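Local structure of enoyl-CoA hydratase (Bacillus halodurans, 3LKE) at residues I17-D20 and K25-L28; S48-I53 and K202-G207; E96-P101 and L218-A223; E185-E188 and E192-E195. The protein probably catalyses the hydration of enoyl-CoA thioesters or a related acyl-CoA reaction, as a member of the crotonase family. All coordinates share one frame; numbering follows the deposited sequence.

Contact 1. Residues I17-D20 and K25-L28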
loop_
_atom_site.group_PDB
_atom_site.type_symbol
_atom_site.label_atom_id
_atom_site.label_comp_id
_atom_site.label_asym_id
_atom_site.label_seq_id
_atom_site.Cartn_x
_atom_site.Cartn_y
_atom_site.Cartn_z
ATOM N N ILE A 17 -19.273 2.910 -23.108
ATOM C CA ILE A 17 -20.037 3.996 -22.502
ATOM C C ILE A 17 -19.361 5.296 -22.901
ATOM O O ILE A 17 -18.199 5.528 -22.559
ATOM C CB ILE A 17 -20.089 3.877 -20.949
ATOM C CG1 ILE A 17 -20.785 2.574 -20.539
ATOM C CG2 ILE A 17 -20.799 5.078 -20.340
ATOM C CD1 ILE A 17 -20.897 2.371 -19.018
ATOM N N THR A 18 -20.079 6.131 -23.657
ATOM C CA THR A 18 -19.489 7.336 -24.233
ATOM C C THR A 18 -20.116 8.608 -23.692
ATOM O O THR A 18 -21.338 8.803 -23.773
ATOM C CB THR A 18 -19.642 7.332 -25.782
ATOM O OG1 THR A 18 -19.078 6.122 -26.302
ATOM C CG2 THR A 18 -18.933 8.527 -26.405
ATOM N N LEU A 19 -19.283 9.473 -23.126
ATOM C CA LEU A 19 -19.747 10.753 -22.621
ATOM C C LEU A 19 -19.901 11.712 -23.793
ATOM O O LEU A 19 -18.989 11.858 -24.604
ATOM C CB LEU A 19 -18.760 11.339 -21.617
ATOM C CG LEU A 19 -18.329 10.424 -20.465
ATOM C CD1 LEU A 19 -17.351 11.155 -19.571
ATOM C CD2 LEU A 19 -19.536 9.949 -19.679
ATOM N N ASP A 20 -21.050 12.377 -23.849
ATOM C CA ASP A 20 -21.386 13.253 -24.966
ATOM C C ASP A 20 -22.206 14.435 -24.446
ATOM O O ASP A 20 -23.431 14.466 -24.575
ATOM C CB ASP A 20 -22.161 12.455 -26.015
ATOM C CG ASP A 20 -22.342 13.217 -27.317
ATOM O OD1 ASP A 20 -21.822 14.345 -27.418
ATOM O OD2 ASP A 20 -23.003 12.678 -28.228
ATOM N N LYS A 25 -18.733 20.505 -21.681
ATOM C CA LYS A 25 -17.456 19.803 -21.861
ATOM C C LYS A 25 -17.398 18.531 -21.004
ATOM O O LYS A 25 -16.405 18.279 -20.308
ATOM C CB LYS A 25 -16.261 20.711 -21.543
ATOM C CG LYS A 25 -16.199 22.040 -22.322
ATOM C CD LYS A 25 -16.222 21.842 -23.821
ATOM C CE LYS A 25 -15.809 23.118 -24.570
ATOM N NZ LYS A 25 -16.254 24.335 -23.842
ATOM N N ASN A 26 -18.462 17.736 -21.074
ATOM C CA ASN A 26 -18.546 16.470 -20.344
ATOM C C ASN A 26 -18.451 16.661 -18.827
ATOM O O ASN A 26 -17.965 15.786 -18.103
ATOM C CB ASN A 26 -17.493 15.474 -20.851
ATOM C CG ASN A 26 -17.829 14.923 -22.232
ATOM O OD1 ASN A 26 -18.919 15.167 -22.768
ATOM N ND2 ASN A 26 -16.890 14.194 -22.817
ATOM N N GLY A 27 -18.928 17.809 -18.357
ATOM C CA GLY A 27 -18.938 18.118 -16.935
ATOM C C GLY A 27 -19.908 17.233 -16.184
ATOM O O GLY A 27 -20.824 16.648 -16.776
ATOM N N LEU A 28 -19.705 17.123 -14.874
ATOM C CA LEU A 28 -20.505 16.224 -14.062
ATOM C C LEU A 28 -21.607 16.981 -13.336
ATOM O O LEU A 28 -21.336 17.832 -12.490
ATOM C CB LEU A 28 -19.613 15.489 -13.052
ATOM C CG LEU A 28 -18.359 14.845 -13.640
ATOM C CD1 LEU A 28 -17.563 14.128 -12.541
ATOM C CD2 LEU A 28 -18.722 13.882 -14.731
#

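Contact 2. Residues S48-I53 and K202-G207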
loop_
_atom_site.group_PDB
_atom_site.type_symbol
_atom_site.label_atom_id
_atom_site.label_comp_id
_atom_site.label_asym_id
_atom_site.label_seq_id
_atom_site.Cartn_x
_atom_site.Cartn_y
_atom_site.Cartn_z
ATOM N N SER A 48 -23.462 -11.326 -20.995
ATOM C CA SER A 48 -22.605 -11.741 -22.111
ATOM C C SER A 48 -21.271 -10.992 -22.216
ATOM O O SER A 48 -20.269 -11.561 -22.660
ATOM C CB SER A 48 -23.357 -11.687 -23.451
ATOM O OG SER A 48 -23.653 -10.354 -23.846
ATOM N N ILE A 49 -21.247 -9.728 -21.807
ATOM C CA ILE A 49 -20.045 -8.923 -21.986
ATOM C C ILE A 49 -18.988 -9.254 -20.943
ATOM O O ILE A 49 -19.313 -9.713 -19.850
ATOM C CB ILE A 49 -20.347 -7.420 -21.947
ATOM C CG1 ILE A 49 -20.830 -7.004 -20.554
ATOM C CG2 ILE A 49 -21.359 -7.058 -23.031
ATOM C CD1 ILE A 49 -21.157 -5.530 -20.441
ATOM N N HIS A 50 -17.729 -9.029 -21.301
ATOM C CA HIS A 50 -16.611 -9.260 -20.391
ATOM C C HIS A 50 -15.961 -7.952 -19.942
ATOM O O HIS A 50 -15.195 -7.928 -18.971
ATOM C CB HIS A 50 -15.565 -10.160 -21.046
ATOM C CG HIS A 50 -15.216 -9.765 -22.449
ATOM N ND1 HIS A 50 -14.509 -8.621 -22.750
ATOM C CD2 HIS A 50 -15.480 -10.367 -23.636
ATOM C CE1 HIS A 50 -14.348 -8.536 -24.060
ATOM N NE2 HIS A 50 -14.930 -9.582 -24.620
ATOM N N SER A 51 -16.273 -6.865 -20.642
ATOM C CA SER A 51 -15.614 -5.591 -20.392
ATOM C C SER A 51 -16.573 -4.413 -20.529
ATOM O O SER A 51 -17.607 -4.494 -21.202
ATOM C CB SER A 51 -14.451 -5.394 -21.366
ATOM O OG SER A 51 -13.526 -6.456 -21.300
ATOM N N ILE A 52 -16.208 -3.318 -19.871
ATOM C CA ILE A 52 -16.899 -2.049 -19.996
ATOM C C ILE A 52 -15.843 -0.984 -20.237
ATOM O O ILE A 52 -14.902 -0.848 -19.457
ATOM C CB ILE A 52 -17.692 -1.709 -18.728
ATOM C CG1 ILE A 52 -18.825 -2.715 -18.523
ATOM C CG2 ILE A 52 -18.267 -0.307 -18.824
ATOM C CD1 ILE A 52 -19.552 -2.553 -17.229
ATOM N N ILE A 53 -15.996 -0.241 -21.329
ATOM C CA ILE A 53 -15.053 0.798 -21.715
ATOM C C ILE A 53 -15.709 2.167 -21.559
ATOM O O ILE A 53 -16.781 2.400 -22.115
ATOM C CB ILE A 53 -14.649 0.640 -23.207
ATOM C CG1 ILE A 53 -14.020 -0.732 -23.450
ATOM C CG2 ILE A 53 -13.686 1.750 -23.623
ATOM C CD1 ILE A 53 -12.711 -0.933 -22.715
ATOM N N LYS A 202 -9.215 -8.213 -26.712
ATOM C CA LYS A 202 -8.995 -9.553 -27.232
ATOM C C LYS A 202 -8.417 -10.444 -26.128
ATOM O O LYS A 202 -8.844 -11.586 -25.962
ATOM C CB LYS A 202 -8.055 -9.510 -28.437
ATOM C CG LYS A 202 -7.704 -10.874 -29.011
ATOM C CD LYS A 202 -6.431 -10.791 -29.847
ATOM C CE LYS A 202 -6.523 -9.672 -30.888
ATOM N NZ LYS A 202 -5.210 -9.410 -31.541
ATOM N N ALA A 203 -7.464 -9.904 -25.366
ATOM C CA ALA A 203 -6.843 -10.637 -24.261
ATOM C C ALA A 203 -7.865 -10.951 -23.179
ATOM O O ALA A 203 -7.903 -12.062 -22.649
ATOM C CB ALA A 203 -5.684 -9.852 -23.685
ATOM N N VAL A 204 -8.693 -9.963 -22.852
ATOM C CA VAL A 204 -9.769 -10.167 -21.895
ATOM C C VAL A 204 -10.729 -11.269 -22.344
ATOM O O VAL A 204 -11.145 -12.099 -21.535
ATOM C CB VAL A 204 -10.558 -8.869 -21.634
ATOM C CG1 VAL A 204 -11.677 -9.111 -20.638
ATOM C CG2 VAL A 204 -9.630 -7.776 -21.140
ATOM N N SER A 205 -11.076 -11.283 -23.633
ATOM C CA SER A 205 -12.105 -12.197 -24.126
ATOM C C SER A 205 -11.663 -13.653 -24.014
ATOM O O SER A 205 -12.505 -14.560 -23.991
ATOM C CB SER A 205 -12.490 -11.879 -25.588
ATOM O OG SER A 205 -11.446 -12.227 -26.479
ATOM N N GLU A 206 -10.349 -13.863 -23.953
ATOM C CA GLU A 206 -9.772 -15.204 -23.839
ATOM C C GLU A 206 -9.993 -15.784 -22.451
ATOM O O GLU A 206 -9.687 -16.951 -22.203
ATOM C CB GLU A 206 -8.273 -15.191 -24.154
ATOM C CG GLU A 206 -7.929 -14.681 -25.547
ATOM C CD GLU A 206 -6.493 -14.976 -25.943
ATOM O OE1 GLU A 206 -5.673 -14.029 -25.980
ATOM O OE2 GLU A 206 -6.182 -16.159 -26.216
ATOM N N GLY A 207 -10.528 -14.968 -21.551
ATOM C CA GLY A 207 -10.785 -15.398 -20.190
ATOM C C GLY A 207 -12.193 -15.939 -20.021
ATOM O O GLY A 207 -12.959 -16.032 -20.979
#

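Contact 3. Residues E96-P101 and L218-A223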
loop_
_atom_site.group_PDB
_atom_site.type_symbol
_atom_site.label_atom_id
_atom_site.label_comp_id
_atom_site.label_asym_id
_atom_site.label_seq_id
_atom_site.Cartn_x
_atom_site.Cartn_y
_atom_site.Cartn_z
ATOM N N GLU A 96 -20.447 1.786 -8.337
ATOM C CA GLU A 96 -20.896 0.812 -9.348
ATOM C C GLU A 96 -19.830 0.450 -10.376
ATOM O O GLU A 96 -19.801 -0.665 -10.886
ATOM C CB GLU A 96 -22.151 1.328 -10.053
ATOM C CG GLU A 96 -23.279 1.622 -9.101
ATOM C CD GLU A 96 -24.305 0.516 -9.051
ATOM O OE1 GLU A 96 -24.078 -0.546 -9.678
ATOM O OE2 GLU A 96 -25.333 0.715 -8.373
ATOM N N ILE A 97 -18.937 1.384 -10.676
ATOM C CA ILE A 97 -17.775 1.040 -11.480
ATOM C C ILE A 97 -16.884 0.126 -10.655
ATOM O O ILE A 97 -16.520 -0.953 -11.097
ATOM C CB ILE A 97 -16.977 2.288 -11.893
ATOM C CG1 ILE A 97 -17.822 3.159 -12.826
ATOM C CG2 ILE A 97 -15.661 1.899 -12.589
ATOM C CD1 ILE A 97 -17.207 4.510 -13.114
ATOM N N PHE A 98 -16.563 0.564 -9.443
ATOM C CA PHE A 98 -15.660 -0.183 -8.585
ATOM C C PHE A 98 -16.103 -1.626 -8.377
ATOM O O PHE A 98 -15.280 -2.534 -8.357
ATOM C CB PHE A 98 -15.534 0.501 -7.226
ATOM C CG PHE A 98 -14.441 -0.077 -6.374
ATOM C CD1 PHE A 98 -13.115 0.251 -6.607
ATOM C CD2 PHE A 98 -14.741 -0.939 -5.331
ATOM C CE1 PHE A 98 -12.105 -0.276 -5.810
ATOM C CE2 PHE A 98 -13.724 -1.474 -4.529
ATOM C CZ PHE A 98 -12.417 -1.137 -4.771
ATOM N N THR A 99 -17.402 -1.836 -8.204
ATOM C CA THR A 99 -17.904 -3.174 -7.918
ATOM C C THR A 99 -18.333 -3.914 -9.183
ATOM O O THR A 99 -18.963 -4.969 -9.107
ATOM C CB THR A 99 -19.094 -3.155 -6.930
ATOM O OG1 THR A 99 -20.143 -2.317 -7.440
ATOM C CG2 THR A 99 -18.669 -2.639 -5.551
ATOM N N SER A 100 -18.019 -3.360 -10.348
ATOM C CA SER A 100 -18.346 -4.058 -11.590
ATOM C C SER A 100 -17.642 -5.408 -11.657
ATOM O O SER A 100 -16.461 -5.508 -11.334
ATOM C CB SER A 100 -17.938 -3.233 -12.802
ATOM O OG SER A 100 -18.192 -3.956 -14.005
ATOM N N PRO A 101 -18.368 -6.457 -12.078
ATOM C CA PRO A 101 -17.779 -7.781 -12.332
ATOM C C PRO A 101 -17.035 -7.858 -13.669
ATOM O O PRO A 101 -16.289 -8.813 -13.922
ATOM C CB PRO A 101 -19.003 -8.698 -12.367
ATOM C CG PRO A 101 -20.103 -7.808 -12.889
ATOM C CD PRO A 101 -19.831 -6.447 -12.282
ATOM N N LEU A 218 -12.359 -11.391 -5.146
ATOM C CA LEU A 218 -11.315 -11.786 -4.193
ATOM C C LEU A 218 -10.308 -10.659 -3.989
ATOM O O LEU A 218 -9.964 -10.304 -2.859
ATOM C CB LEU A 218 -10.606 -13.052 -4.665
ATOM C CG LEU A 218 -11.438 -14.333 -4.554
ATOM C CD1 LEU A 218 -10.824 -15.416 -5.394
ATOM C CD2 LEU A 218 -11.581 -14.775 -3.094
ATOM N N LEU A 219 -9.850 -10.075 -5.085
ATOM C CA LEU A 219 -8.828 -9.036 -4.994
ATOM C C LEU A 219 -9.294 -7.837 -4.178
ATOM O O LEU A 219 -8.521 -7.241 -3.414
ATOM C CB LEU A 219 -8.405 -8.588 -6.391
ATOM C CG LEU A 219 -7.590 -9.577 -7.224
ATOM C CD1 LEU A 219 -7.409 -9.023 -8.617
ATOM C CD2 LEU A 219 -6.218 -9.875 -6.608
ATOM N N LYS A 220 -10.563 -7.477 -4.345
ATOM C CA LYS A 220 -11.116 -6.327 -3.650
ATOM C C LYS A 220 -11.420 -6.587 -2.181
ATOM O O LYS A 220 -11.385 -5.672 -1.375
ATOM C CB LYS A 220 -12.364 -5.824 -4.369
ATOM C CG LYS A 220 -12.030 -5.162 -5.686
ATOM C CD LYS A 220 -13.267 -5.020 -6.588
ATOM C CE LYS A 220 -12.889 -4.414 -7.928
ATOM N NZ LYS A 220 -12.515 -2.982 -7.788
ATOM N N GLY A 221 -11.734 -7.831 -1.842
ATOM C CA GLY A 221 -11.987 -8.168 -0.451
ATOM C C GLY A 221 -13.073 -7.279 0.123
ATOM O O GLY A 221 -14.187 -7.230 -0.404
ATOM N N LYS A 222 -12.738 -6.554 1.189
ATOM C CA LYS A 222 -13.693 -5.695 1.881
ATOM C C LYS A 222 -13.670 -4.244 1.394
ATOM O O LYS A 222 -14.341 -3.382 1.965
ATOM C CB LYS A 222 -13.409 -5.723 3.386
ATOM C CG LYS A 222 -13.506 -7.108 3.990
ATOM C CD LYS A 222 -14.912 -7.668 3.823
ATOM C CE LYS A 222 -14.975 -9.141 4.219
ATOM N NZ LYS A 222 -14.517 -9.359 5.623
ATOM N N ALA A 223 -12.898 -3.978 0.345
ATOM C CA ALA A 223 -12.684 -2.612 -0.117
ATOM C C ALA A 223 -13.972 -1.904 -0.538
ATOM O O ALA A 223 -14.125 -0.707 -0.320
ATOM C CB ALA A 223 -11.656 -2.585 -1.245
#

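Contact 4. Residues E185-E188 and E192-E195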
loop_
_atom_site.group_PDB
_atom_site.type_symbol
_atom_site.label_atom_id
_atom_site.label_comp_id
_atom_site.label_asym_id
_atom_site.label_seq_id
_atom_site.Cartn_x
_atom_site.Cartn_y
_atom_site.Cartn_z
ATOM N N GLU A 185 -0.915 3.390 -18.676
ATOM C CA GLU A 185 -0.151 3.495 -19.915
ATOM C C GLU A 185 -0.594 4.671 -20.761
ATOM O O GLU A 185 -1.699 5.218 -20.583
ATOM C CB GLU A 185 -0.245 2.202 -20.738
ATOM C CG GLU A 185 -1.655 1.770 -21.077
ATOM C CD GLU A 185 -1.689 0.493 -21.915
ATOM O OE1 GLU A 185 -1.155 0.502 -23.049
ATOM O OE2 GLU A 185 -2.264 -0.516 -21.451
ATOM N N ILE A 186 0.281 5.047 -21.689
ATOM C CA ILE A 186 0.030 6.150 -22.600
ATOM C C ILE A 186 0.074 5.618 -24.023
ATOM O O ILE A 186 0.953 4.807 -24.348
ATOM C CB ILE A 186 1.103 7.236 -22.433
ATOM C CG1 ILE A 186 1.043 7.828 -21.017
ATOM C CG2 ILE A 186 0.944 8.329 -23.478
ATOM C CD1 ILE A 186 2.103 8.871 -20.739
ATOM N N CYS A 187 -0.887 6.046 -24.844
ATOM C CA CYS A 187 -0.820 5.863 -26.293
ATOM C C CYS A 187 -0.620 7.227 -26.946
ATOM O O CYS A 187 -1.162 8.229 -26.480
ATOM C CB CYS A 187 -2.081 5.193 -26.819
ATOM S SG CYS A 187 -2.296 3.535 -26.177
ATOM N N GLU A 188 0.169 7.271 -28.018
ATOM C CA GLU A 188 0.555 8.552 -28.616
ATOM C C GLU A 188 -0.560 9.266 -29.391
ATOM O O GLU A 188 -0.578 10.498 -29.448
ATOM C CB GLU A 188 1.796 8.375 -29.497
ATOM C CG GLU A 188 2.989 7.774 -28.769
ATOM C CD GLU A 188 3.760 8.790 -27.941
ATOM O OE1 GLU A 188 3.145 9.715 -27.375
ATOM O OE2 GLU A 188 4.997 8.662 -27.863
ATOM N N GLU A 192 -3.336 4.645 -32.597
ATOM C CA GLU A 192 -2.591 3.727 -31.742
ATOM C C GLU A 192 -3.480 3.244 -30.599
ATOM O O GLU A 192 -3.496 2.056 -30.264
ATOM C CB GLU A 192 -1.343 4.403 -31.189
ATOM C CG GLU A 192 -0.555 3.529 -30.221
ATOM C CD GLU A 192 0.509 4.303 -29.471
ATOM O OE1 GLU A 192 0.885 5.405 -29.923
ATOM O OE2 GLU A 192 0.979 3.805 -28.432
ATOM N N LEU A 193 -4.243 4.167 -30.021
ATOM C CA LEU A 193 -5.142 3.827 -28.923
ATOM C C LEU A 193 -6.212 2.832 -29.364
ATOM O O LEU A 193 -6.520 1.887 -28.646
ATOM C CB LEU A 193 -5.812 5.082 -28.354
ATOM C CG LEU A 193 -6.822 4.789 -27.246
ATOM C CD1 LEU A 193 -6.102 4.227 -26.020
ATOM C CD2 LEU A 193 -7.600 6.047 -26.887
ATOM N N GLN A 194 -6.791 3.058 -30.542
ATOM C CA GLN A 194 -7.825 2.176 -31.060
ATOM C C GLN A 194 -7.311 0.740 -31.217
ATOM O O GLN A 194 -8.025 -0.216 -30.911
ATOM C CB GLN A 194 -8.336 2.711 -32.405
ATOM C CG GLN A 194 -9.726 2.274 -32.766
ATOM C CD GLN A 194 -10.200 2.919 -34.055
ATOM O OE1 GLN A 194 -10.014 4.119 -34.266
ATOM N NE2 GLN A 194 -10.816 2.124 -34.924
ATOM N N GLU A 195 -6.085 0.599 -31.712
ATOM C CA GLU A 195 -5.465 -0.716 -31.894
ATOM C C GLU A 195 -5.149 -1.379 -30.553
ATOM O O GLU A 195 -5.398 -2.571 -30.376
ATOM C CB GLU A 195 -4.187 -0.601 -32.723
ATOM C CG GLU A 195 -3.403 -1.912 -32.866
ATOM C CD GLU A 195 -4.107 -2.936 -33.759
ATOM O OE1 GLU A 195 -3.668 -4.110 -33.781
ATOM O OE2 GLU A 195 -5.091 -2.570 -34.438
#

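Contact 1. Residues I17-D20 and K25-L28
Leu19 and Asn26 carry this contact, with the amide of Asn26 laid against Leu19 CB and the backbone beyond it. Asn26 ND2 lies 3.6 Å from Leu19 CB, a van der Waals touch. Asn26 CG stands anti to its carbonyl carbon (chi1 -72°), which turns the amide toward the end of the strand. The polar approaches between the segments are too long to bond. Asn26 ND2 lies 3.6 Å from Leu19 O, and Asn26 OD1 lies 3.7 Å from Asp20 N. The amide is held by its neighbours instead: OD1 accepts from Tyr21 N, and ND2 donates to Phe62 O. The contact spans the loop that leads from strand 14-19 into helix 30-45, the helix of a beta-alpha-beta crossover to the parallel strand 51-56. Lys25 and Asn26 both have positive phi, and the chain bends back there. An alanine here would remove the amide and would probably leave Tyr21 N and Phe62 O without their buried partner. The Asp20 carboxylate is hydrogen-bonded to His58 and His7.

Contact 2. Residues S48-I53 and K202-G207
His50 and Ser51 meet Val204 and Ser205 in a van der Waals contact between the start of strand 51-56 and the last turn of helix 190-205. Three of the four residues are buried. The imidazole of His50 is the centre of it. Over one of its faces, offset toward the rim, lies Ser205 CA, 3.8 Å above the plane. Ser205 CB comes closer to a ring atom, 3.5 Å from His50 NE2. The Ser205 hydroxyl does not do the touching. It turns to its own helix, where OG donates to Lys202 O at 2.7 Å, tilted 27° from the carbonyl plane. At the ring edge, in plane, Ser51 OG lies 2.8 Å from His50 ND1. This hydrogen bond is nearly straight (163°) and holds the ring's rotation. The ring reaches it with CG between the backbone N and the carbonyl carbon (chi1 47°). Val204 adds one methyl, CG1, set anti to its backbone N. It approaches the ring obliquely, 3.6 Å from His50 ND1, and lies 3.3 Å from Ser51 OG. Beyond the helix end comes the second subunit, whose Leu167 packs on Val204 and whose Arg250 bonds to Glu206 O. Val204 and Ser51 both also pack on Val103 of strand 103-108, next in the sheet. Leu201, one turn earlier in helix 190-205, touches Ser51 as well.

Contact 3. Residues E96-P101 and L218-A223
The Phe98 ring has the ammonium of Lys220 over one face and the methyl of Ala223 at its edge. Lys220 NZ sits above the ring centre, 3.4 Å from the centroid and only 12° off the ring normal. This is a cation-pi contact. Ala223 CB lies near the ring plane, 3.9 Å from Phe98 CZ, and is purely apolar. The same ammonium also donates to the backbone of the same residue, with Lys220 NZ 2.9 Å from Phe98 O. The C=O...N angle is 140°, with the donor tilted a little from the carbonyl plane. One charge thus grips both the ring and the carbonyl of Phe98. The Phe98 torsion makes this possible: CG is anti to the backbone N (chi1 -170°), which brings the ring beside its own carbonyl carbon. Lys220 comes from the opposite direction as an extended chain and bends only at its last torsion. Its CE passes 3.1 Å from Phe98 O on the way. That carbonyl is at the end of helix 81-98, where the helix dipole would probably favour a cation. Lys220 to Ala223 form a type II' turn, with Gly221 at positive phi, closed by a bond from Ala223 N to Lys220 O. The turn brings its first and last residues to the same ring. A glycerol, probably from the crystallisation liquor, lies about 3 Å from the Phe98 side chain. The contact joins the end of helix 81-98 to the turn between helices 209-220 and 223-241. Leu227 of helix 223-241 also packs on Phe98, and Tyr159 of the second subunit packs on Lys220.

Contact 4. Residues E185-E188 and E192-E195
Glu192 reaches from the first turn of helix 190-205 back to Cys187 and Glu188 at the end of strand 185-187. Its CB points toward the strand. CG, anti to the backbone N (chi1 177°), passes 4.1 Å from Cys187 CB, and the chain stays extended. CD comes to 3.3 Å from Glu188 N. At the tip the two oxygens divide. Glu192 OE1 accepts the bond from Glu188 N at 2.8 Å. The N-H meets it from above the carboxylate plane, 60° out of it. Glu192 OE2 rests 3.5 Å from Cys187 CA. Beside this, Cys187 SG packs on Leu193 CD1 at 3.9 Å, an apolar touch on the buried side. An alanine in place of Glu192 would probably leave Glu188 N without this acceptor and set the strand-to-helix turn freer to move. The Glu188 and Glu192 side chains run side by side, their carboxylate planes 75° apart. Their charged atoms are not in contact (Glu188 OE1 to Glu192 OE1 5.5 Å), and Glu188 OE1 has a salt bridge to Arg130. At the other end of Glu192, its own backbone N is held by Asn189 OD1. A carboxylate that accepts a backbone N-H this near a helix start is likely to be favoured in its charged form.

In the fold
Contacts 1, 2 and 4 all reach the six-stranded sheet, and contact 3 ties helices together. Contacts 1 and 2 are buried, on the neighbouring strands 14-19 and 51-56, and they touch: Ile17 N is 2.7 Å from Ile53 O. Contacts 2 and 4 share helix 190-205, one near each end, and contact 4 serves the outermost strand within the chain. Contacts 3 and 4 are only partly buried, and there a bond from one segment reaches the other: ammonium to carbonyl in one, amide to carboxylate in the other. In contacts 1 and 2 the segments meet by van der Waals touch, while the polar groups bond within a segment or to residues outside both. Contacts 2 and 3 touch the second subunit; contacts 1 and 4 do not.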